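Local coordinates for protein iron-containing superoxide dismutase B2 (Trypanosoma brucei, PDB 3ESF) that probably catalyses the dismutation of superoxide to hydrogen peroxide and molecular oxygen at an iron(III) centre, at residues K53-I58 with A71-H76; V118-S123 with C160-H165; K138-H143 with L149-L154. The protein carries 1 engineered substitution. All blocks are in the same frame, centred on the assembly; numbering follows the deposited sequence.

Contact 1. Residues K53-I58 with A71-H76. With FE (Fe (III) ion), chain E.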
# COMPACT_ATOMS: atom_id res chain seq x y z
N LYS A 53 -8.23 -1.51 27.39
CA LYS A 53 -6.94 -2.09 26.99
C LYS A 53 -6.02 -1.02 26.45
O LYS A 53 -6.47 -0.09 25.77
CB LYS A 53 -7.10 -3.15 25.91
CG LYS A 53 -7.93 -4.36 26.32
CD LYS A 53 -7.96 -5.41 25.23
CE LYS A 53 -8.78 -6.61 25.70
NZ LYS A 53 -8.52 -7.79 24.84
N SER A 54 -4.73 -1.15 26.75
CA SER A 54 -3.71 -0.33 26.08
C SER A 54 -3.58 -0.74 24.61
O SER A 54 -3.94 -1.87 24.22
CB SER A 54 -2.38 -0.46 26.79
OG SER A 54 -1.76 -1.68 26.48
N VAL A 55 -3.06 0.17 23.79
CA VAL A 55 -2.70 -0.13 22.40
C VAL A 55 -1.77 -1.37 22.30
O VAL A 55 -1.98 -2.25 21.47
CB VAL A 55 -2.13 1.16 21.71
CG1 VAL A 55 -1.45 0.88 20.38
CG2 VAL A 55 -3.26 2.24 21.54
N GLU A 56 -0.77 -1.46 23.19
CA GLU A 56 0.15 -2.61 23.21
C GLU A 56 -0.54 -3.92 23.57
O GLU A 56 -0.26 -4.95 22.96
CB GLU A 56 1.34 -2.34 24.12
CG GLU A 56 2.26 -1.28 23.53
CD GLU A 56 3.56 -1.11 24.28
OE1 GLU A 56 3.94 -2.00 25.08
OE2 GLU A 56 4.21 -0.07 24.07
N GLU A 57 -1.42 -3.87 24.58
CA GLU A 57 -2.26 -5.01 24.97
C GLU A 57 -3.11 -5.48 23.77
O GLU A 57 -3.20 -6.68 23.50
CB GLU A 57 -3.13 -4.68 26.21
CG GLU A 57 -2.31 -4.55 27.55
CD GLU A 57 -2.99 -3.74 28.69
OE1 GLU A 57 -4.17 -3.34 28.60
OE2 GLU A 57 -2.30 -3.49 29.71
N ILE A 58 -3.69 -4.53 23.04
CA ILE A 58 -4.47 -4.87 21.82
C ILE A 58 -3.62 -5.59 20.75
O ILE A 58 -3.99 -6.65 20.25
CB ILE A 58 -5.19 -3.63 21.20
CG1 ILE A 58 -6.28 -3.09 22.14
CG2 ILE A 58 -5.83 -4.00 19.84
CD1 ILE A 58 -6.67 -1.67 21.87
N ALA A 71 -2.21 -1.54 16.02
CA ALA A 71 -0.88 -1.73 15.44
C ALA A 71 -0.40 -0.50 14.68
O ALA A 71 0.73 -0.05 14.87
CB ALA A 71 -0.86 -2.97 14.53
N GLN A 72 -1.25 0.03 13.80
CA GLN A 72 -0.92 1.26 13.08
C GLN A 72 -0.73 2.46 14.00
O GLN A 72 0.10 3.31 13.72
CB GLN A 72 -1.96 1.59 12.03
CG GLN A 72 -1.94 0.64 10.84
CD GLN A 72 -0.71 0.81 9.98
OE1 GLN A 72 0.32 0.19 10.22
NE2 GLN A 72 -0.81 1.64 8.95
N ILE A 73 -1.51 2.54 15.08
CA ILE A 73 -1.30 3.59 16.07
C ILE A 73 0.11 3.54 16.70
O ILE A 73 0.82 4.55 16.76
CB ILE A 73 -2.44 3.60 17.14
CG1 ILE A 73 -3.77 4.01 16.46
CG2 ILE A 73 -2.11 4.56 18.33
CD1 ILE A 73 -5.02 3.61 17.24
N PHE A 74 0.49 2.37 17.18
CA PHE A 74 1.82 2.19 17.77
C PHE A 74 2.93 2.41 16.73
O PHE A 74 3.91 3.09 17.03
CB PHE A 74 1.90 0.80 18.39
CG PHE A 74 3.24 0.43 18.86
CD1 PHE A 74 3.54 0.49 20.22
CD2 PHE A 74 4.23 0.05 17.96
CE1 PHE A 74 4.82 0.14 20.68
CE2 PHE A 74 5.52 -0.28 18.41
CZ PHE A 74 5.81 -0.25 19.77
N ASN A 75 2.75 1.86 15.52
CA ASN A 75 3.76 1.96 14.45
C ASN A 75 4.02 3.43 14.10
O ASN A 75 5.15 3.81 13.93
CB ASN A 75 3.34 1.20 13.18
CG ASN A 75 3.37 -0.31 13.36
OD1 ASN A 75 3.90 -0.84 14.34
ND2 ASN A 75 2.79 -1.00 12.41
N HIS A 76 2.96 4.23 13.96
CA HIS A 76 3.11 5.65 13.64
C HIS A 76 3.71 6.45 14.76
O HIS A 76 4.50 7.35 14.53
CB HIS A 76 1.76 6.25 13.24
CG HIS A 76 1.34 5.85 11.86
ND1 HIS A 76 0.75 4.63 11.60
CD2 HIS A 76 1.50 6.47 10.67
CE1 HIS A 76 0.55 4.53 10.30
NE2 HIS A 76 1.02 5.62 9.71
FE FE E . 1.58 5.83 7.64
O HOH W 1 1.36 3.71 7.46

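Contact 2. Residues V118-S123 with C160-H165. With FE (Fe (III) ion), chain E.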
# COMPACT_ATOMS: atom_id res chain seq x y z
N VAL A 118 13.32 0.06 0.62
CA VAL A 118 13.12 0.35 -0.80
C VAL A 118 12.48 -0.85 -1.47
O VAL A 118 11.61 -0.72 -2.32
CB VAL A 118 14.44 0.77 -1.48
CG1 VAL A 118 14.33 0.75 -3.02
CG2 VAL A 118 14.85 2.16 -0.99
N GLY A 119 12.88 -2.04 -1.02
CA GLY A 119 12.38 -3.25 -1.65
C GLY A 119 11.01 -3.72 -1.20
O GLY A 119 10.41 -4.56 -1.87
N HIS A 120 10.48 -3.21 -0.08
CA HIS A 120 9.22 -3.75 0.43
C HIS A 120 8.10 -3.58 -0.61
O HIS A 120 7.89 -2.48 -1.08
CB HIS A 120 8.80 -3.10 1.76
CG HIS A 120 7.68 -3.82 2.45
ND1 HIS A 120 7.89 -4.87 3.32
CD2 HIS A 120 6.33 -3.67 2.37
CE1 HIS A 120 6.72 -5.34 3.74
NE2 HIS A 120 5.76 -4.61 3.19
N PHE A 121 7.40 -4.68 -0.95
CA PHE A 121 6.34 -4.62 -1.95
C PHE A 121 4.97 -4.37 -1.29
O PHE A 121 4.60 -5.04 -0.31
CB PHE A 121 6.31 -5.89 -2.81
CG PHE A 121 5.37 -5.81 -3.99
CD1 PHE A 121 5.77 -5.16 -5.17
CD2 PHE A 121 4.06 -6.35 -3.91
CE1 PHE A 121 4.88 -5.07 -6.26
CE2 PHE A 121 3.20 -6.25 -4.99
CZ PHE A 121 3.61 -5.61 -6.16
N GLY A 122 4.23 -3.40 -1.82
CA GLY A 122 2.97 -2.96 -1.21
C GLY A 122 3.22 -2.17 0.07
O GLY A 122 4.28 -1.56 0.24
N SER A 123 2.21 -2.18 0.95
CA SER A 123 2.22 -1.35 2.15
C SER A 123 2.95 -2.07 3.27
O SER A 123 2.68 -3.28 3.52
CB SER A 123 0.77 -1.01 2.61
OG SER A 123 -0.00 -0.41 1.55
N CYS A 160 10.88 2.96 9.74
CA CYS A 160 10.51 3.83 8.63
C CYS A 160 9.22 3.31 7.94
O CYS A 160 9.21 2.16 7.44
CB CYS A 160 11.67 3.90 7.62
SG CYS A 160 11.31 4.89 6.15
N ASP A 161 8.17 4.14 7.94
CA ASP A 161 6.90 3.86 7.26
C ASP A 161 7.16 3.88 5.77
O ASP A 161 7.71 4.86 5.27
CB ASP A 161 5.85 4.97 7.61
CG ASP A 161 4.44 4.62 7.21
OD1 ASP A 161 4.20 3.53 6.67
OD2 ASP A 161 3.50 5.43 7.49
N VAL A 162 6.79 2.81 5.06
CA VAL A 162 6.91 2.80 3.57
C VAL A 162 5.57 2.55 2.85
O VAL A 162 5.54 2.25 1.65
CB VAL A 162 8.03 1.86 3.05
CG1 VAL A 162 9.36 2.26 3.62
CG2 VAL A 162 7.71 0.35 3.34
N TRP A 163 4.45 2.67 3.57
CA TRP A 163 3.17 2.90 2.91
C TRP A 163 3.33 4.14 2.03
O TRP A 163 3.99 5.11 2.44
CB TRP A 163 2.07 3.22 3.93
CG TRP A 163 1.53 2.05 4.73
CD1 TRP A 163 2.24 1.18 5.54
CD2 TRP A 163 0.15 1.66 4.83
NE1 TRP A 163 1.37 0.26 6.10
CE2 TRP A 163 0.09 0.53 5.69
CE3 TRP A 163 -1.04 2.16 4.28
CZ2 TRP A 163 -1.13 -0.11 6.01
CZ3 TRP A 163 -2.24 1.52 4.59
CH2 TRP A 163 -2.28 0.41 5.47
N GLU A 164 2.70 4.13 0.86
CA GLU A 164 2.82 5.19 -0.10
C GLU A 164 2.41 6.55 0.45
O GLU A 164 2.99 7.55 0.04
CB GLU A 164 2.09 4.86 -1.41
CG GLU A 164 2.88 3.86 -2.22
CD GLU A 164 2.16 3.28 -3.42
OE1 GLU A 164 0.93 3.18 -3.43
OE2 GLU A 164 2.83 2.90 -4.39
N HIS A 165 1.42 6.59 1.35
CA HIS A 165 0.98 7.86 1.95
C HIS A 165 2.04 8.55 2.81
O HIS A 165 1.94 9.76 3.05
CB HIS A 165 -0.33 7.71 2.74
CG HIS A 165 -0.20 6.93 4.01
ND1 HIS A 165 -0.96 5.82 4.28
CD2 HIS A 165 0.59 7.11 5.09
CE1 HIS A 165 -0.67 5.36 5.48
NE2 HIS A 165 0.29 6.11 5.99
FE FE E . 1.58 5.83 7.64
O HOH W 2 3.87 1.15 -0.19
O HOH W 3 0.41 2.17 0.74
O HOH W 1 1.36 3.71 7.46

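Contact 3. Residues K138-H143 with L149-L154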
# COMPACT_ATOMS: atom_id res chain seq x y z
N LYS A 138 18.75 -6.82 14.29
CA LYS A 138 18.46 -7.25 12.93
C LYS A 138 17.56 -6.25 12.21
O LYS A 138 16.81 -5.51 12.84
CB LYS A 138 17.91 -8.68 12.91
CG LYS A 138 16.55 -8.89 13.52
CD LYS A 138 16.08 -10.36 13.27
CE LYS A 138 14.71 -10.63 13.90
NZ LYS A 138 14.05 -11.89 13.43
N VAL A 139 17.64 -6.22 10.88
CA VAL A 139 16.63 -5.54 10.06
C VAL A 139 15.43 -6.49 9.89
O VAL A 139 15.60 -7.69 9.71
CB VAL A 139 17.19 -5.13 8.70
CG1 VAL A 139 16.12 -4.42 7.90
CG2 VAL A 139 18.45 -4.25 8.86
N PHE A 140 14.23 -5.93 9.99
CA PHE A 140 13.03 -6.74 10.07
C PHE A 140 11.92 -5.97 9.38
O PHE A 140 11.75 -4.78 9.61
CB PHE A 140 12.71 -6.99 11.55
CG PHE A 140 11.48 -7.81 11.80
CD1 PHE A 140 11.50 -9.19 11.67
CD2 PHE A 140 10.28 -7.19 12.20
CE1 PHE A 140 10.36 -9.94 11.92
CE2 PHE A 140 9.14 -7.94 12.46
CZ PHE A 140 9.17 -9.30 12.32
N GLN A 141 11.20 -6.62 8.47
CA GLN A 141 10.08 -5.95 7.80
C GLN A 141 8.73 -6.43 8.37
O GLN A 141 8.57 -7.58 8.75
CB GLN A 141 10.12 -6.22 6.29
CG GLN A 141 11.35 -5.68 5.62
CD GLN A 141 11.49 -6.15 4.19
OE1 GLN A 141 10.61 -5.94 3.35
NE2 GLN A 141 12.62 -6.77 3.89
N THR A 142 7.75 -5.54 8.39
CA THR A 142 6.37 -5.97 8.52
C THR A 142 5.55 -5.43 7.35
O THR A 142 5.89 -4.40 6.76
CB THR A 142 5.74 -5.54 9.85
OG1 THR A 142 5.76 -4.11 9.96
CG2 THR A 142 6.50 -6.15 11.04
N HIS A 143 4.48 -6.13 7.03
CA HIS A 143 3.63 -5.81 5.89
C HIS A 143 2.30 -5.28 6.44
O HIS A 143 1.83 -5.76 7.51
CB HIS A 143 3.40 -7.07 5.07
CG HIS A 143 2.78 -6.82 3.73
ND1 HIS A 143 3.29 -5.93 2.82
CD2 HIS A 143 1.71 -7.40 3.12
CE1 HIS A 143 2.55 -5.94 1.71
NE2 HIS A 143 1.59 -6.83 1.87
N LEU A 149 5.93 -6.37 17.91
CA LEU A 149 5.41 -6.73 19.25
C LEU A 149 4.64 -8.05 19.29
O LEU A 149 4.49 -8.63 20.37
CB LEU A 149 4.54 -5.62 19.86
CG LEU A 149 5.08 -4.22 20.09
CD1 LEU A 149 4.08 -3.43 20.96
CD2 LEU A 149 6.47 -4.26 20.69
N THR A 150 4.17 -8.53 18.14
CA THR A 150 3.47 -9.84 18.07
C THR A 150 4.46 -11.02 18.09
O THR A 150 4.05 -12.18 18.22
CB THR A 150 2.56 -9.95 16.82
OG1 THR A 150 3.35 -9.86 15.63
CG2 THR A 150 1.47 -8.84 16.82
N GLU A 151 5.75 -10.72 17.92
CA GLU A 151 6.83 -11.72 18.02
C GLU A 151 7.35 -11.62 19.45
O GLU A 151 7.67 -10.52 19.92
CB GLU A 151 7.94 -11.42 17.02
CG GLU A 151 7.50 -10.98 15.60
CD GLU A 151 7.11 -12.14 14.68
OE1 GLU A 151 7.38 -13.32 15.05
OE2 GLU A 151 6.53 -11.86 13.59
N ALA A 152 7.48 -12.75 20.15
CA ALA A 152 7.83 -12.74 21.59
C ALA A 152 9.09 -11.94 21.99
O ALA A 152 9.13 -11.28 23.06
CB ALA A 152 7.92 -14.19 22.13
N ASP A 153 10.12 -12.02 21.15
CA ASP A 153 11.47 -11.68 21.56
C ASP A 153 12.04 -10.53 20.76
O ASP A 153 13.27 -10.40 20.67
CB ASP A 153 12.36 -12.91 21.36
CG ASP A 153 12.07 -13.64 20.05
OD1 ASP A 153 11.13 -13.20 19.30
OD2 ASP A 153 12.76 -14.66 19.76
N LEU A 154 11.17 -9.73 20.16
CA LEU A 154 11.59 -8.57 19.35
C LEU A 154 11.23 -7.24 19.99
O LEU A 154 10.08 -6.99 20.36
CB LEU A 154 11.02 -8.62 17.93
CG LEU A 154 11.36 -9.79 16.99
CD1 LEU A 154 10.98 -9.44 15.56
CD2 LEU A 154 12.85 -10.21 17.06

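Contact 1. Residues K53-I58 with A71-H76
F74 on helix 64-81 meets V55 and E56 on the first turn of helix 55-61, a helix-to-helix contact inside the alpha-hairpin domain of the iron/manganese superoxide dismutases. From the base of the F74 side chain outward, CB rests against V55 CG1 at 3.9 Å. With CG anti to the backbone N (chi1 172°), the ring lies alongside the E56 chain: CD1 lies 4.0 Å from E56 CG, and CE1, farther out, has E56 OE2 at 3.5 Å, close to the ring plane. The carboxylate stands steeply to the ring, 77° between planes, and offers this one oxygen to the C-H edge. The second methyl of V55, CG2, meets I73 CG2 at 4.1 Å, so that the two branches of V55 serve two neighbours. S54 and E57 close the start of the shorter helix as a capping box. On the metal side of helix 64-81, H76 binds iron together with H28, D161 and H165. Its ring is oriented from behind: ND1 donates to Q72 O at 2.6 Å, close to the imidazole plane, while H76 N reaches the same oxygen at 3.0 Å from the opposite face of the carbonyl.

Contact 2. Residues V118-S123 with C160-H165
S123 CB sits over the centre of the W163 five-membered ring, a CH-pi contact at 3.5 Å from CB to the ring centroid and only 12° off the normal. With OG trans to its own carbonyl carbon (chi1 -54°), the hydroxyl lies near CD2 and CE3 of W163 and bonds to S123 OG of the second subunit. The opposite face of the indole carries the iron-bound water, placed near the rim, while W163 NE1 is held by D144 O. Beside this CH-pi contact, H120 CB touches V162 CG2 at 3.9 Å. Two waters bridge the segments: one donates to both G122 O and V162 O, the other joins S123 OG to E164 N.

Farther out is the metal. D161 OD2 binds iron at 2.0 Å and H165 NE2 at 2.1 Å, with H28 and H76 as the remaining protein ligands. D161 OD1 accepts from W163 N in an Asx turn, which ties the carboxylate to the indole's own backbone. H165 ND1 in turn bonds to E164 OE2 of the second subunit, and the reciprocal bond ties the two iron sites across the dimer. The contact thus brings the link from helix 106-119 to strand 124-131 against the chain leaving strand 154-161, with helix 175-185 flanking V162 and helix 64-81 reaching W163 through Q72.

Contact 3. Residues K138-H143 with L149-L154
F140 CG anti to its amide nitrogen (chi1 180°) and L154 CG trans to its carbonyl carbon (chi1 -61°) bring the phenyl ring under one leucine methyl over one face of the three-stranded antiparallel sheet of the C-terminal domain. F140 belongs to the outermost strand 137-143, and L154 opens strand 154-161 at the other margin; the central strand 124-131 runs between them. L154 CD1 sits over one face of the F140 ring, at its centre, in a CH-pi contact with 3.7 Å between CD1 and the ring centroid. That position puts the methyl at similar distances from all six ring carbons, CZ and CE1 being nearest at 3.7 Å. The two side chains cross at roughly a right angle.

E151 approaches the same ring from another side. Its chain bends at the second torsion, folding the carboxylate back so that OE2 lies near the ring plane, 3.9 Å from CZ, with CG of E151 at 4.0 Å from the same carbon. Ring and carboxylate planes stand 79° apart. E151 and L154 are the ends of a type I beta turn, a turn that is consistent with both reaching one phenyl group. P148, just before the loop segment, also packs on F140, and V129 of the central strand touches both F140 and K138. At the more exposed margin the long arm of K138 crosses the other leucine branch, and its aliphatic CE packs on L154 CD2 at 3.7 Å.

Contact 1 comes first along the chain, in the alpha-hairpin domain; contacts 2 and 3 follow in the C-terminal domain, with contact 3 nested in the loop that contact 2 closes. The centres of contacts 1 and 2 are about 19 Å apart, yet both reach the same iron: residues 71-76 bring one ligand from helix 64-81, residues 160-165 bring two, and the metal joins the domains. Contact 3, its centre about 14 Å from that of contact 1 and about 16 Å from that of contact 2, lies away from the metal. L149 packs on F74 and E56 of contact 1, while H143 and Q141 probably hydrogen-bond to H120 of contact 2, connecting edge strand 137-143 to the segment after helix 106-119.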